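Alpha-galactosidase (Thermus thermophilus, PDB 6LCJ) probably hydrolyses terminal alpha-galactosyl residues from galactosides such as stachyose, and is a thermostable glycosidase that assembles as a hexamer. Local coordinates at residues A113-R118 / G131-A136; D176-V181 / D210-G215; R459-Y464 / E470-Y475. All blocks are in the same frame, centred on the assembly; numbering follows the deposited sequence.

Interaction 1. Residues A113-R118 / G131-A136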
ATOM      1  N   ALA E 113      -4.460  -2.628  36.621  1.00 29.22           N
ATOM      2  CA  ALA E 113      -3.085  -2.937  36.266  1.00 28.05           C
ATOM      3  C   ALA E 113      -3.007  -3.970  35.142  1.00 29.94           C
ATOM      4  O   ALA E 113      -3.889  -4.820  34.978  1.00 25.76           O
ATOM      5  CB  ALA E 113      -2.315  -3.439  37.485  1.00 24.52           C
ATOM      6  N   ARG E 114      -1.934  -3.876  34.360  1.00 30.47           N
ATOM      7  CA  ARG E 114      -1.573  -4.876  33.370  1.00 26.34           C
ATOM      8  C   ARG E 114      -0.121  -5.274  33.593  1.00 30.29           C
ATOM      9  O   ARG E 114       0.649  -4.542  34.216  1.00 32.24           O
ATOM     10  CB  ARG E 114      -1.768  -4.351  31.958  1.00 23.17           C
ATOM     11  CG  ARG E 114      -3.194  -3.972  31.621  1.00 25.43           C
ATOM     12  CD  ARG E 114      -3.217  -3.476  30.217  1.00 26.81           C
ATOM     13  NE  ARG E 114      -4.510  -3.015  29.739  1.00 29.17           N
ATOM     14  CZ  ARG E 114      -4.857  -1.736  29.626  1.00 31.55           C
ATOM     15  NH1 ARG E 114      -4.021  -0.768  30.003  1.00 31.87           N
ATOM     16  NH2 ARG E 114      -6.051  -1.427  29.152  1.00 30.00           N
ATOM     17  N   VAL E 115       0.258  -6.450  33.097  1.00 30.91           N
ATOM     18  CA  VAL E 115       1.608  -6.970  33.309  1.00 31.77           C
ATOM     19  C   VAL E 115       2.155  -7.495  31.992  1.00 31.00           C
ATOM     20  O   VAL E 115       1.534  -8.353  31.353  1.00 29.91           O
ATOM     21  CB  VAL E 115       1.658  -8.064  34.389  1.00 31.17           C
ATOM     22  CG1 VAL E 115       3.055  -8.651  34.464  1.00 27.37           C
ATOM     23  CG2 VAL E 115       1.253  -7.484  35.733  1.00 27.98           C
ATOM     24  N   LEU E 116       3.321  -6.982  31.596  1.00 32.89           N
ATOM     25  CA  LEU E 116       3.993  -7.368  30.364  1.00 26.96           C
ATOM     26  C   LEU E 116       5.062  -8.406  30.682  1.00 32.00           C
ATOM     27  O   LEU E 116       5.825  -8.253  31.641  1.00 34.09           O
ATOM     28  CB  LEU E 116       4.603  -6.146  29.685  1.00 32.03           C
ATOM     29  CG  LEU E 116       5.598  -6.307  28.534  1.00 35.09           C
ATOM     30  CD1 LEU E 116       4.910  -6.768  27.272  1.00 33.29           C
ATOM     31  CD2 LEU E 116       6.259  -4.971  28.289  1.00 35.28           C
ATOM     32  N   GLY E 117       5.081  -9.477  29.907  1.00 31.69           N
ATOM     33  CA  GLY E 117       6.053 -10.520  30.124  1.00 33.65           C
ATOM     34  C   GLY E 117       6.953 -10.682  28.924  1.00 34.98           C
ATOM     35  O   GLY E 117       6.462 -10.886  27.811  1.00 36.41           O
ATOM     36  N   ARG E 118       8.260 -10.562  29.137  1.00 35.05           N
ATOM     37  CA  ARG E 118       9.278 -10.880  28.149  1.00 36.48           C
ATOM     38  C   ARG E 118      10.148 -12.001  28.708  1.00 37.77           C
ATOM     39  O   ARG E 118       9.980 -12.425  29.851  1.00 38.49           O
ATOM     40  CB  ARG E 118      10.104  -9.632  27.805  1.00 35.63           C
ATOM     41  CG  ARG E 118       9.245  -8.409  27.485  1.00 44.41           C
ATOM     42  CD  ARG E 118      10.064  -7.203  27.026  1.00 44.03           C
ATOM     43  NE  ARG E 118      10.826  -7.526  25.825  1.00 57.44           N
ATOM     44  CZ  ARG E 118      12.136  -7.741  25.818  1.00 51.60           C
ATOM     45  NH1 ARG E 118      12.825  -7.642  26.952  1.00 51.72           N
ATOM     46  NH2 ARG E 118      12.751  -8.054  24.687  1.00 46.66           N
ATOM     47  N   GLY E 131      -0.146   2.098  42.480  1.00 39.34           N
ATOM     48  CA  GLY E 131      -0.624   1.129  43.442  1.00 35.05           C
ATOM     49  C   GLY E 131       0.480   0.191  43.866  1.00 39.92           C
ATOM     50  O   GLY E 131       1.652   0.363  43.514  1.00 39.05           O
ATOM     51  N   ALA E 132       0.071  -0.812  44.638  1.00 35.49           N
ATOM     52  CA  ALA E 132       0.975  -1.781  45.227  1.00 39.02           C
ATOM     53  C   ALA E 132       1.018  -3.047  44.382  1.00 39.35           C
ATOM     54  O   ALA E 132       0.193  -3.265  43.488  1.00 34.38           O
ATOM     55  CB  ALA E 132       0.549  -2.120  46.660  1.00 41.28           C
ATOM     56  N   TRP E 133       1.985  -3.906  44.713  1.00 34.25           N
ATOM     57  CA  TRP E 133       2.267  -5.115  43.964  1.00 32.46           C
ATOM     58  C   TRP E 133       2.731  -6.184  44.928  1.00 32.87           C
ATOM     59  O   TRP E 133       3.400  -5.895  45.917  1.00 35.72           O
ATOM     60  CB  TRP E 133       3.368  -4.921  42.918  1.00 30.92           C
ATOM     61  CG  TRP E 133       3.083  -3.893  41.897  1.00 33.29           C
ATOM     62  CD1 TRP E 133       3.359  -2.560  41.982  1.00 31.61           C
ATOM     63  CD2 TRP E 133       2.474  -4.102  40.614  1.00 28.40           C
ATOM     64  NE1 TRP E 133       2.959  -1.929  40.832  1.00 35.38           N
ATOM     65  CE2 TRP E 133       2.413  -2.854  39.977  1.00 30.94           C
ATOM     66  CE3 TRP E 133       1.978  -5.225  39.949  1.00 31.68           C
ATOM     67  CZ2 TRP E 133       1.873  -2.693  38.696  1.00 29.81           C
ATOM     68  CZ3 TRP E 133       1.434  -5.060  38.677  1.00 30.52           C
ATOM     69  CH2 TRP E 133       1.382  -3.804  38.072  1.00 28.46           C
ATOM     70  N   PHE E 134       2.385  -7.424  44.618  1.00 31.69           N
ATOM     71  CA  PHE E 134       2.947  -8.574  45.297  1.00 33.22           C
ATOM     72  C   PHE E 134       3.990  -9.169  44.372  1.00 35.24           C
ATOM     73  O   PHE E 134       3.728  -9.341  43.177  1.00 35.26           O
ATOM     74  CB  PHE E 134       1.878  -9.611  45.637  1.00 31.26           C
ATOM     75  CG  PHE E 134       2.419 -10.796  46.373  1.00 33.13           C
ATOM     76  CD1 PHE E 134       3.073 -10.626  47.583  1.00 34.39           C
ATOM     77  CD2 PHE E 134       2.299 -12.068  45.853  1.00 32.96           C
ATOM     78  CE1 PHE E 134       3.590 -11.704  48.271  1.00 34.95           C
ATOM     79  CE2 PHE E 134       2.820 -13.158  46.526  1.00 37.00           C
ATOM     80  CZ  PHE E 134       3.467 -12.972  47.750  1.00 38.49           C
ATOM     81  N   LEU E 135       5.176  -9.445  44.910  1.00 32.59           N
ATOM     82  CA  LEU E 135       6.234 -10.077  44.133  1.00 34.29           C
ATOM     83  C   LEU E 135       6.766 -11.258  44.920  1.00 34.09           C
ATOM     84  O   LEU E 135       7.058 -11.134  46.110  1.00 36.40           O
ATOM     85  CB  LEU E 135       7.364  -9.099  43.805  1.00 36.64           C
ATOM     86  CG  LEU E 135       8.682  -9.720  43.335  1.00 33.65           C
ATOM     87  CD1 LEU E 135       8.563 -10.192  41.904  1.00 30.75           C
ATOM     88  CD2 LEU E 135       9.837  -8.754  43.505  1.00 27.67           C
ATOM     89  N   ALA E 136       6.885 -12.398  44.255  1.00 34.00           N
ATOM     90  CA  ALA E 136       7.250 -13.626  44.928  1.00 36.97           C
ATOM     91  C   ALA E 136       7.985 -14.530  43.948  1.00 43.05           C
ATOM     92  O   ALA E 136       7.817 -14.423  42.730  1.00 38.33           O
ATOM     93  CB  ALA E 136       6.012 -14.324  45.496  1.00 36.66           C
TER
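W133 is the one residue of 131-136 that touches 113-118, and it meets A113, R114 and V115 there. The two strands belong to different antiparallel sheets, packed face to face as in a beta sandwich. This agrees with the beta-rich N-terminal domain of the GH36 family. Their axes pass 10.6 Å apart at a crossing angle of -40°, so the indole has to bridge the gap between the sheets.

The strand starts at A132, which is held by polar bonds. Its N binds D110 OD2 and its O accepts from Y126 OH. W133 follows. Its CG lies anti to the carbonyl carbon (chi1 -59°), which swings the six-membered ring toward the opposite strand. W133 CH2 lies 3.8 Å from A113 CB, and W133 CZ3 is equally close to V115 CG2, at 3.8 Å. Both methyls approach the ring obliquely. R114 O comes at the ring edge, 4.0 Å from W133 CH2. The five-membered ring is held by NE1, which donates to G31 O. The Y126 ring also meets the indole, with planes at about 60°. The R114 side chain turns from the contact to pair with D79 and E315.

Beyond W133, F134 packs on A146 and Y147 of helix 140-149. L135 lies on L104, V27 and L29, and A136 on V143. W133 is thus bedded between L106 and A108 of strand 102-108 and L29 of strand 26-30, the two strands flanking 132-137, while helix 140-149 covers the other face of its sheet.

Interaction 2. Residues D176-V181 / D210-G215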
ATOM      1  N   ASP E 176     -44.205 -22.604  30.523  1.00 47.68           N
ATOM      2  CA  ASP E 176     -44.744 -23.964  30.566  1.00 49.73           C
ATOM      3  C   ASP E 176     -43.630 -25.008  30.599  1.00 47.79           C
ATOM      4  O   ASP E 176     -43.634 -25.912  31.444  1.00 49.62           O
ATOM      5  CB  ASP E 176     -45.661 -24.204  29.362  1.00 55.53           C
ATOM      6  CG  ASP E 176     -47.105 -23.730  29.603  1.00 71.48           C
ATOM      7  OD1 ASP E 176     -47.428 -23.237  30.720  1.00 65.60           O
ATOM      8  OD2 ASP E 176     -47.920 -23.846  28.655  1.00 78.67           O
ATOM      9  N   LEU E 177     -42.664 -24.893  29.681  1.00 45.55           N
ATOM     10  CA  LEU E 177     -41.584 -25.864  29.584  1.00 38.63           C
ATOM     11  C   LEU E 177     -40.778 -25.945  30.877  1.00 41.80           C
ATOM     12  O   LEU E 177     -40.426 -27.045  31.325  1.00 40.47           O
ATOM     13  CB  LEU E 177     -40.685 -25.497  28.406  1.00 45.08           C
ATOM     14  CG  LEU E 177     -39.230 -25.967  28.370  1.00 41.23           C
ATOM     15  CD1 LEU E 177     -39.173 -27.438  28.078  1.00 41.27           C
ATOM     16  CD2 LEU E 177     -38.506 -25.204  27.295  1.00 40.45           C
ATOM     17  N   LEU E 178     -40.490 -24.795  31.501  1.00 35.90           N
ATOM     18  CA  LEU E 178     -39.690 -24.810  32.721  1.00 36.97           C
ATOM     19  C   LEU E 178     -40.481 -25.319  33.918  1.00 41.21           C
ATOM     20  O   LEU E 178     -39.887 -25.844  34.871  1.00 39.88           O
ATOM     21  CB  LEU E 178     -39.120 -23.415  33.007  1.00 39.27           C
ATOM     22  CG  LEU E 178     -38.067 -22.910  31.999  1.00 44.59           C
ATOM     23  CD1 LEU E 178     -37.545 -21.522  32.361  1.00 40.94           C
ATOM     24  CD2 LEU E 178     -36.902 -23.895  31.849  1.00 34.48           C
ATOM     25  N   LEU E 179     -41.811 -25.180  33.900  1.00 43.06           N
ATOM     26  CA  LEU E 179     -42.616 -25.761  34.971  1.00 38.94           C
ATOM     27  C   LEU E 179     -42.582 -27.286  34.918  1.00 39.01           C
ATOM     28  O   LEU E 179     -42.535 -27.946  35.958  1.00 42.27           O
ATOM     29  CB  LEU E 179     -44.052 -25.236  34.907  1.00 44.37           C
ATOM     30  CG  LEU E 179     -44.236 -23.833  35.509  1.00 43.93           C
ATOM     31  CD1 LEU E 179     -45.598 -23.255  35.196  1.00 43.99           C
ATOM     32  CD2 LEU E 179     -43.984 -23.836  37.006  1.00 41.48           C
ATOM     33  N   ARG E 180     -42.564 -27.867  33.721  1.00 39.41           N
ATOM     34  CA  ARG E 180     -42.437 -29.318  33.643  1.00 37.41           C
ATOM     35  C   ARG E 180     -41.046 -29.767  34.059  1.00 41.59           C
ATOM     36  O   ARG E 180     -40.890 -30.760  34.782  1.00 43.52           O
ATOM     37  CB  ARG E 180     -42.763 -29.802  32.231  1.00 38.48           C
ATOM     38  CG  ARG E 180     -44.190 -29.478  31.817  1.00 45.38           C
ATOM     39  CD  ARG E 180     -44.626 -30.269  30.609  1.00 42.84           C
ATOM     40  NE  ARG E 180     -43.899 -29.844  29.427  1.00 52.22           N
ATOM     41  CZ  ARG E 180     -44.100 -28.683  28.805  1.00 59.18           C
ATOM     42  NH1 ARG E 180     -45.019 -27.831  29.254  1.00 56.75           N
ATOM     43  NH2 ARG E 180     -43.378 -28.374  27.731  1.00 52.86           N
ATOM     44  N   VAL E 181     -40.020 -29.051  33.605  1.00 40.97           N
ATOM     45  CA  VAL E 181     -38.657 -29.402  33.974  1.00 34.69           C
ATOM     46  C   VAL E 181     -38.468 -29.255  35.476  1.00 37.15           C
ATOM     47  O   VAL E 181     -37.808 -30.084  36.117  1.00 37.40           O
ATOM     48  CB  VAL E 181     -37.663 -28.544  33.165  1.00 35.53           C
ATOM     49  CG1 VAL E 181     -36.261 -28.708  33.676  1.00 32.90           C
ATOM     50  CG2 VAL E 181     -37.743 -28.921  31.694  1.00 34.45           C
ATOM     51  N   ASP E 210     -43.499 -12.897  25.802  1.00 45.07           N
ATOM     52  CA  ASP E 210     -44.785 -13.566  25.646  1.00 47.18           C
ATOM     53  C   ASP E 210     -44.769 -15.005  26.134  1.00 49.82           C
ATOM     54  O   ASP E 210     -45.817 -15.525  26.530  1.00 53.51           O
ATOM     55  CB  ASP E 210     -45.209 -13.516  24.178  1.00 45.43           C
ATOM     56  CG  ASP E 210     -45.834 -12.189  23.812  1.00 64.55           C
ATOM     57  OD1 ASP E 210     -46.155 -11.413  24.752  1.00 60.49           O
ATOM     58  OD2 ASP E 210     -46.005 -11.924  22.599  1.00 73.51           O
ATOM     59  N   ARG E 211     -43.611 -15.654  26.132  1.00 47.84           N
ATOM     60  CA  ARG E 211     -43.527 -17.032  26.582  1.00 41.67           C
ATOM     61  C   ARG E 211     -43.526 -17.161  28.100  1.00 41.59           C
ATOM     62  O   ARG E 211     -43.438 -18.287  28.601  1.00 42.81           O
ATOM     63  CB  ARG E 211     -42.289 -17.689  25.965  1.00 42.45           C
ATOM     64  CG  ARG E 211     -42.196 -17.452  24.452  1.00 36.40           C
ATOM     65  CD  ARG E 211     -41.089 -18.247  23.785  1.00 40.48           C
ATOM     66  NE  ARG E 211     -39.771 -17.982  24.353  1.00 41.58           N
ATOM     67  CZ  ARG E 211     -38.975 -16.981  23.985  1.00 47.79           C
ATOM     68  NH1 ARG E 211     -39.367 -16.136  23.035  1.00 48.26           N
ATOM     69  NH2 ARG E 211     -37.784 -16.823  24.567  1.00 41.46           N
ATOM     70  N   PHE E 212     -43.654 -16.056  28.842  1.00 40.36           N
ATOM     71  CA  PHE E 212     -43.801 -16.089  30.302  1.00 42.87           C
ATOM     72  C   PHE E 212     -45.044 -15.306  30.729  1.00 46.26           C
ATOM     73  O   PHE E 212     -44.956 -14.335  31.491  1.00 40.46           O
ATOM     74  CB  PHE E 212     -42.541 -15.546  30.981  1.00 39.85           C
ATOM     75  CG  PHE E 212     -41.344 -16.426  30.796  1.00 41.06           C
ATOM     76  CD1 PHE E 212     -40.673 -16.461  29.580  1.00 39.49           C
ATOM     77  CD2 PHE E 212     -40.914 -17.255  31.811  1.00 41.82           C
ATOM     78  CE1 PHE E 212     -39.594 -17.299  29.390  1.00 36.98           C
ATOM     79  CE2 PHE E 212     -39.836 -18.094  31.625  1.00 40.11           C
ATOM     80  CZ  PHE E 212     -39.171 -18.111  30.416  1.00 38.06           C
ATOM     81  N   PRO E 213     -46.238 -15.733  30.285  1.00 51.04           N
ATOM     82  CA  PRO E 213     -47.435 -14.890  30.484  1.00 46.44           C
ATOM     83  C   PRO E 213     -47.785 -14.614  31.939  1.00 44.42           C
ATOM     84  O   PRO E 213     -48.285 -13.525  32.233  1.00 44.23           O
ATOM     85  CB  PRO E 213     -48.546 -15.680  29.775  1.00 42.01           C
ATOM     86  CG  PRO E 213     -48.032 -17.077  29.678  1.00 47.98           C
ATOM     87  CD  PRO E 213     -46.553 -16.962  29.531  1.00 44.92           C
ATOM     88  N   ARG E 214     -47.547 -15.539  32.866  1.00 45.53           N
ATOM     89  CA  ARG E 214     -47.924 -15.239  34.244  1.00 46.98           C
ATOM     90  C   ARG E 214     -46.865 -14.434  34.990  1.00 48.58           C
ATOM     91  O   ARG E 214     -47.058 -14.141  36.174  1.00 47.51           O
ATOM     92  CB  ARG E 214     -48.254 -16.528  35.006  1.00 44.67           C
ATOM     93  CG  ARG E 214     -49.677 -17.036  34.734  1.00 48.09           C
ATOM     94  CD  ARG E 214     -49.897 -18.474  35.198  1.00 50.63           C
ATOM     95  NE  ARG E 214     -49.214 -19.420  34.325  1.00 58.86           N
ATOM     96  CZ  ARG E 214     -49.204 -20.739  34.494  1.00 63.09           C
ATOM     97  NH1 ARG E 214     -49.860 -21.286  35.513  1.00 61.47           N
ATOM     98  NH2 ARG E 214     -48.532 -21.508  33.637  1.00 60.14           N
ATOM     99  N   GLY E 215     -45.765 -14.061  34.341  1.00 48.17           N
ATOM    100  CA  GLY E 215     -44.788 -13.192  34.962  1.00 38.42           C
ATOM    101  C   GLY E 215     -43.765 -13.942  35.796  1.00 43.34           C
ATOM    102  O   GLY E 215     -43.956 -15.093  36.195  1.00 45.11           O
TER
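R214 lays the end of its guanidinium beside L179, with NH2 3.8 Å from L179 CD1 in an oblique approach. The site is on the outside of the TIM barrel, where helix 175-185 begins and a beta-alpha loop runs into the next helix, 216-224. Residues 176-181 lie in the first of these helices. The loop is formed by 210-215.

The same R214 NH2 reaches D176. It forms a salt bridge with D176 OD1 at 3.6 Å, which is long. The carboxylate oxygen comes at the edge of the guanidinium, near its plane. The two flat groups are nonetheless turned 85° against each other, so they do not make a side-by-side, two-bond pair. The stronger partner of NH2 is E175 OE2. The guanidinium therefore serves two acidic residues in the first turn of the helix, a place where negative charge is probably favoured. The R214 chain bends at chi3 (-73°), which turns its end toward helix 175-185.

A second, apolar contact lies deeper. L178 CD1 meets the edge of the F212 ring, near its plane, 4.2 Å from F212 CE2. Both residues also rest on I173. F212 touches W199 and L219, while L179 packs on F218, L219 and R222. R211 adds a tie to the loop before helix 175-185 and to its first residue: NE donates to I173 O and the backbone bonds to E175.

F212 to G215 make a type I beta turn, with G215 at the N-cap of helix 216-224. The turn is closed by G215 N donating to F212 O at 3.0 Å.

Interaction 3. Residues R459-Y464 / E470-Y475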
ATOM      1  N   ARG E 459      -7.724 -33.761  45.467  1.00 45.16           N
ATOM      2  CA  ARG E 459      -6.443 -33.237  45.897  1.00 45.43           C
ATOM      3  C   ARG E 459      -5.646 -32.921  44.647  1.00 46.84           C
ATOM      4  O   ARG E 459      -5.738 -33.649  43.654  1.00 48.17           O
ATOM      5  CB  ARG E 459      -5.709 -34.255  46.789  1.00 53.63           C
ATOM      6  CG  ARG E 459      -4.203 -34.068  46.874  1.00 61.50           C
ATOM      7  CD  ARG E 459      -3.672 -34.578  48.202  1.00 72.21           C
ATOM      8  NE  ARG E 459      -4.275 -35.862  48.556  1.00 80.11           N
ATOM      9  CZ  ARG E 459      -3.810 -37.045  48.156  1.00 80.09           C
ATOM     10  NH1 ARG E 459      -2.727 -37.109  47.385  1.00 74.54           N
ATOM     11  NH2 ARG E 459      -4.425 -38.164  48.524  1.00 74.39           N
ATOM     12  N   ARG E 460      -4.883 -31.832  44.676  1.00 45.35           N
ATOM     13  CA  ARG E 460      -4.034 -31.489  43.542  1.00 48.02           C
ATOM     14  C   ARG E 460      -2.643 -32.075  43.729  1.00 50.50           C
ATOM     15  O   ARG E 460      -1.994 -31.844  44.752  1.00 59.52           O
ATOM     16  CB  ARG E 460      -3.937 -29.977  43.349  1.00 51.46           C
ATOM     17  CG  ARG E 460      -3.910 -29.568  41.874  1.00 51.76           C
ATOM     18  CD  ARG E 460      -3.873 -28.058  41.706  1.00 51.64           C
ATOM     19  NE  ARG E 460      -3.826 -27.683  40.301  1.00 52.64           N
ATOM     20  CZ  ARG E 460      -4.303 -26.535  39.829  1.00 52.75           C
ATOM     21  NH1 ARG E 460      -4.856 -25.664  40.666  1.00 46.67           N
ATOM     22  NH2 ARG E 460      -4.237 -26.258  38.526  1.00 42.54           N
ATOM     23  N   LEU E 461      -2.192 -32.836  42.738  1.00 47.40           N
ATOM     24  CA  LEU E 461      -0.864 -33.428  42.761  1.00 48.77           C
ATOM     25  C   LEU E 461       0.146 -32.614  41.982  1.00 52.65           C
ATOM     26  O   LEU E 461       1.344 -32.693  42.262  1.00 52.84           O
ATOM     27  CB  LEU E 461      -0.915 -34.849  42.199  1.00 48.98           C
ATOM     28  CG  LEU E 461      -2.047 -35.670  42.818  1.00 52.85           C
ATOM     29  CD1 LEU E 461      -2.240 -36.986  42.083  1.00 54.74           C
ATOM     30  CD2 LEU E 461      -1.791 -35.896  44.303  1.00 51.43           C
ATOM     31  N   GLY E 462      -0.324 -31.837  41.015  1.00 58.12           N
ATOM     32  CA  GLY E 462       0.511 -30.973  40.222  1.00 55.22           C
ATOM     33  C   GLY E 462      -0.359 -29.989  39.478  1.00 55.18           C
ATOM     34  O   GLY E 462      -1.583 -29.968  39.642  1.00 57.69           O
ATOM     35  N   PRO E 463       0.254 -29.156  38.637  1.00 59.06           N
ATOM     36  CA  PRO E 463      -0.529 -28.153  37.889  1.00 53.10           C
ATOM     37  C   PRO E 463      -1.685 -28.732  37.076  1.00 53.97           C
ATOM     38  O   PRO E 463      -2.717 -28.066  36.924  1.00 52.99           O
ATOM     39  CB  PRO E 463       0.528 -27.503  36.985  1.00 51.73           C
ATOM     40  CG  PRO E 463       1.827 -27.701  37.732  1.00 56.79           C
ATOM     41  CD  PRO E 463       1.705 -29.025  38.417  1.00 52.92           C
ATOM     42  N   TYR E 464      -1.554 -29.953  36.552  1.00 52.76           N
ATOM     43  CA  TYR E 464      -2.587 -30.530  35.702  1.00 50.49           C
ATOM     44  C   TYR E 464      -2.980 -31.930  36.151  1.00 48.33           C
ATOM     45  O   TYR E 464      -3.635 -32.658  35.400  1.00 48.89           O
ATOM     46  CB  TYR E 464      -2.126 -30.534  34.244  1.00 51.38           C
ATOM     47  CG  TYR E 464      -1.610 -29.178  33.853  1.00 62.85           C
ATOM     48  CD1 TYR E 464      -2.462 -28.073  33.832  1.00 62.90           C
ATOM     49  CD2 TYR E 464      -0.267 -28.979  33.565  1.00 57.93           C
ATOM     50  CE1 TYR E 464      -1.997 -26.812  33.501  1.00 57.02           C
ATOM     51  CE2 TYR E 464       0.211 -27.724  33.227  1.00 62.30           C
ATOM     52  CZ  TYR E 464      -0.654 -26.638  33.201  1.00 66.23           C
ATOM     53  OH  TYR E 464      -0.177 -25.382  32.868  1.00 59.53           O
ATOM     54  N   GLU E 470     -10.350 -41.799  44.589  1.00 65.87           N
ATOM     55  CA  GLU E 470      -9.206 -42.693  44.466  1.00 61.11           C
ATOM     56  C   GLU E 470      -8.612 -42.727  43.062  1.00 64.23           C
ATOM     57  O   GLU E 470      -7.682 -43.506  42.816  1.00 62.56           O
ATOM     58  CB  GLU E 470      -9.611 -44.105  44.888  1.00 51.20           C
ATOM     59  CG  GLU E 470     -10.236 -44.185  46.283  1.00 55.00           C
ATOM     60  CD  GLU E 470      -9.240 -43.890  47.404  1.00 67.28           C
ATOM     61  OE1 GLU E 470      -8.011 -43.900  47.155  1.00 70.48           O
ATOM     62  OE2 GLU E 470      -9.688 -43.653  48.544  1.00 69.35           O
ATOM     63  N   GLU E 471      -9.110 -41.895  42.148  1.00 63.85           N
ATOM     64  CA  GLU E 471      -8.720 -41.907  40.743  1.00 59.17           C
ATOM     65  C   GLU E 471      -7.897 -40.669  40.411  1.00 57.88           C
ATOM     66  O   GLU E 471      -8.230 -39.560  40.840  1.00 62.62           O
ATOM     67  CB  GLU E 471      -9.970 -41.967  39.844  1.00 57.09           C
ATOM     68  CG  GLU E 471      -9.734 -41.719  38.354  1.00 53.12           C
ATOM     69  CD  GLU E 471     -11.022 -41.393  37.592  1.00 55.21           C
ATOM     70  OE1 GLU E 471     -12.106 -41.316  38.219  1.00 57.71           O
ATOM     71  OE2 GLU E 471     -10.952 -41.217  36.356  1.00 57.00           O
ATOM     72  N   GLU E 472      -6.835 -40.854  39.633  1.00 53.28           N
ATOM     73  CA  GLU E 472      -5.993 -39.744  39.208  1.00 57.23           C
ATOM     74  C   GLU E 472      -6.430 -39.237  37.836  1.00 54.94           C
ATOM     75  O   GLU E 472      -6.563 -40.022  36.895  1.00 58.91           O
ATOM     76  CB  GLU E 472      -4.527 -40.170  39.173  1.00 56.12           C
ATOM     77  CG  GLU E 472      -3.653 -39.309  38.275  1.00 57.25           C
ATOM     78  CD  GLU E 472      -2.182 -39.392  38.638  1.00 69.03           C
ATOM     79  OE1 GLU E 472      -1.853 -39.982  39.694  1.00 73.49           O
ATOM     80  OE2 GLU E 472      -1.353 -38.866  37.864  1.00 73.24           O
ATOM     81  N   VAL E 473      -6.633 -37.922  37.721  1.00 56.23           N
ATOM     82  CA  VAL E 473      -7.082 -37.276  36.487  1.00 48.73           C
ATOM     83  C   VAL E 473      -5.964 -36.382  35.967  1.00 47.81           C
ATOM     84  O   VAL E 473      -5.461 -35.518  36.695  1.00 51.14           O
ATOM     85  CB  VAL E 473      -8.368 -36.460  36.713  1.00 50.00           C
ATOM     86  CG1 VAL E 473      -9.014 -36.085  35.386  1.00 46.64           C
ATOM     87  CG2 VAL E 473      -9.345 -37.224  37.601  1.00 50.60           C
ATOM     88  N   ASP E 474      -5.594 -36.576  34.706  1.00 50.67           N
ATOM     89  CA  ASP E 474      -4.493 -35.860  34.070  1.00 54.21           C
ATOM     90  C   ASP E 474      -5.057 -34.925  33.002  1.00 54.20           C
ATOM     91  O   ASP E 474      -5.783 -35.366  32.105  1.00 58.36           O
ATOM     92  CB  ASP E 474      -3.496 -36.849  33.460  1.00 53.50           C
ATOM     93  CG  ASP E 474      -2.214 -36.182  32.971  1.00 65.09           C
ATOM     94  OD1 ASP E 474      -2.015 -34.979  33.236  1.00 62.11           O
ATOM     95  OD2 ASP E 474      -1.392 -36.874  32.323  1.00 73.91           O
ATOM     96  N   TYR E 475      -4.724 -33.639  33.099  1.00 51.29           N
ATOM     97  CA  TYR E 475      -5.214 -32.642  32.156  1.00 53.58           C
ATOM     98  C   TYR E 475      -4.154 -32.153  31.180  1.00 58.20           C
ATOM     99  O   TYR E 475      -4.511 -31.499  30.194  1.00 57.93           O
ATOM    100  CB  TYR E 475      -5.775 -31.414  32.896  1.00 46.08           C
ATOM    101  CG  TYR E 475      -7.051 -31.631  33.676  1.00 41.94           C
ATOM    102  CD1 TYR E 475      -7.008 -32.127  34.974  1.00 36.36           C
ATOM    103  CD2 TYR E 475      -8.295 -31.296  33.138  1.00 33.32           C
ATOM    104  CE1 TYR E 475      -8.154 -32.316  35.705  1.00 34.53           C
ATOM    105  CE2 TYR E 475      -9.456 -31.476  33.868  1.00 29.65           C
ATOM    106  CZ  TYR E 475      -9.375 -31.987  35.160  1.00 33.55           C
ATOM    107  OH  TYR E 475     -10.506 -32.188  35.918  1.00 31.75           O
TER
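Y464 O is the oxygen on which this contact turns. It accepts a hydrogen bond from Y475 N at 2.7 Å, with an N-H...O angle of 159° and the donor in the carbonyl plane. The bond joins the chain just past strands 458-462 and 471-474. These are the outer strands of a three-stranded antiparallel beta meander, with 465-468 between them, consistent with the small C-terminal beta domain of GH36 enzymes.

D474 CA adds a CA-H...O contact to Y464 O at 3.6 Å. Y464 O also lies in the plane of the Y475 ring, at its edge, 3.4 Å from Y475 CD1. Y464 CB and Y475 CB touch at 4.0 Å, and then the rings part. Y475 meets F466 and bonds through OH to L420 O on helix 415-428. Y464 OH pairs with H389 NE2, while P463 CB lies over one face of its ring, toward the rim.

L461 CD1 lies 3.9 Å from E472 OE1. E472 stretches out to get there, its CG anti to the backbone N (chi1 158°), and its OE2 pairs with R465.

R460 fastens the bend before Y464. Its NE bond to G462 O is bent. Its NH2 also bonds L388 O, and donates almost straight to P463 O at 2.9 Å.

In the fold
The three contacts lie far apart and none touches another. Interactions 1 and 2 sit on opposite sides of the chain's centre, with centres 49 Å apart. Interaction 3 is 42 Å from interaction 2, centre to centre, but 29 Å from interaction 1, with nearest atoms about 15 Å apart. Helix 140-149 links these last two: F134 and A136 pack on it, as do R460 and P463. In TIM-barrel glycosidases the active site lies at the C-terminal ends of the barrel strands. Interaction 2 lies toward that end but outside the barrel, 29 Å from the chain's centre. Interactions 1 and 3 lie in the flanking beta domains. No ligand marks the pocket in this apo form.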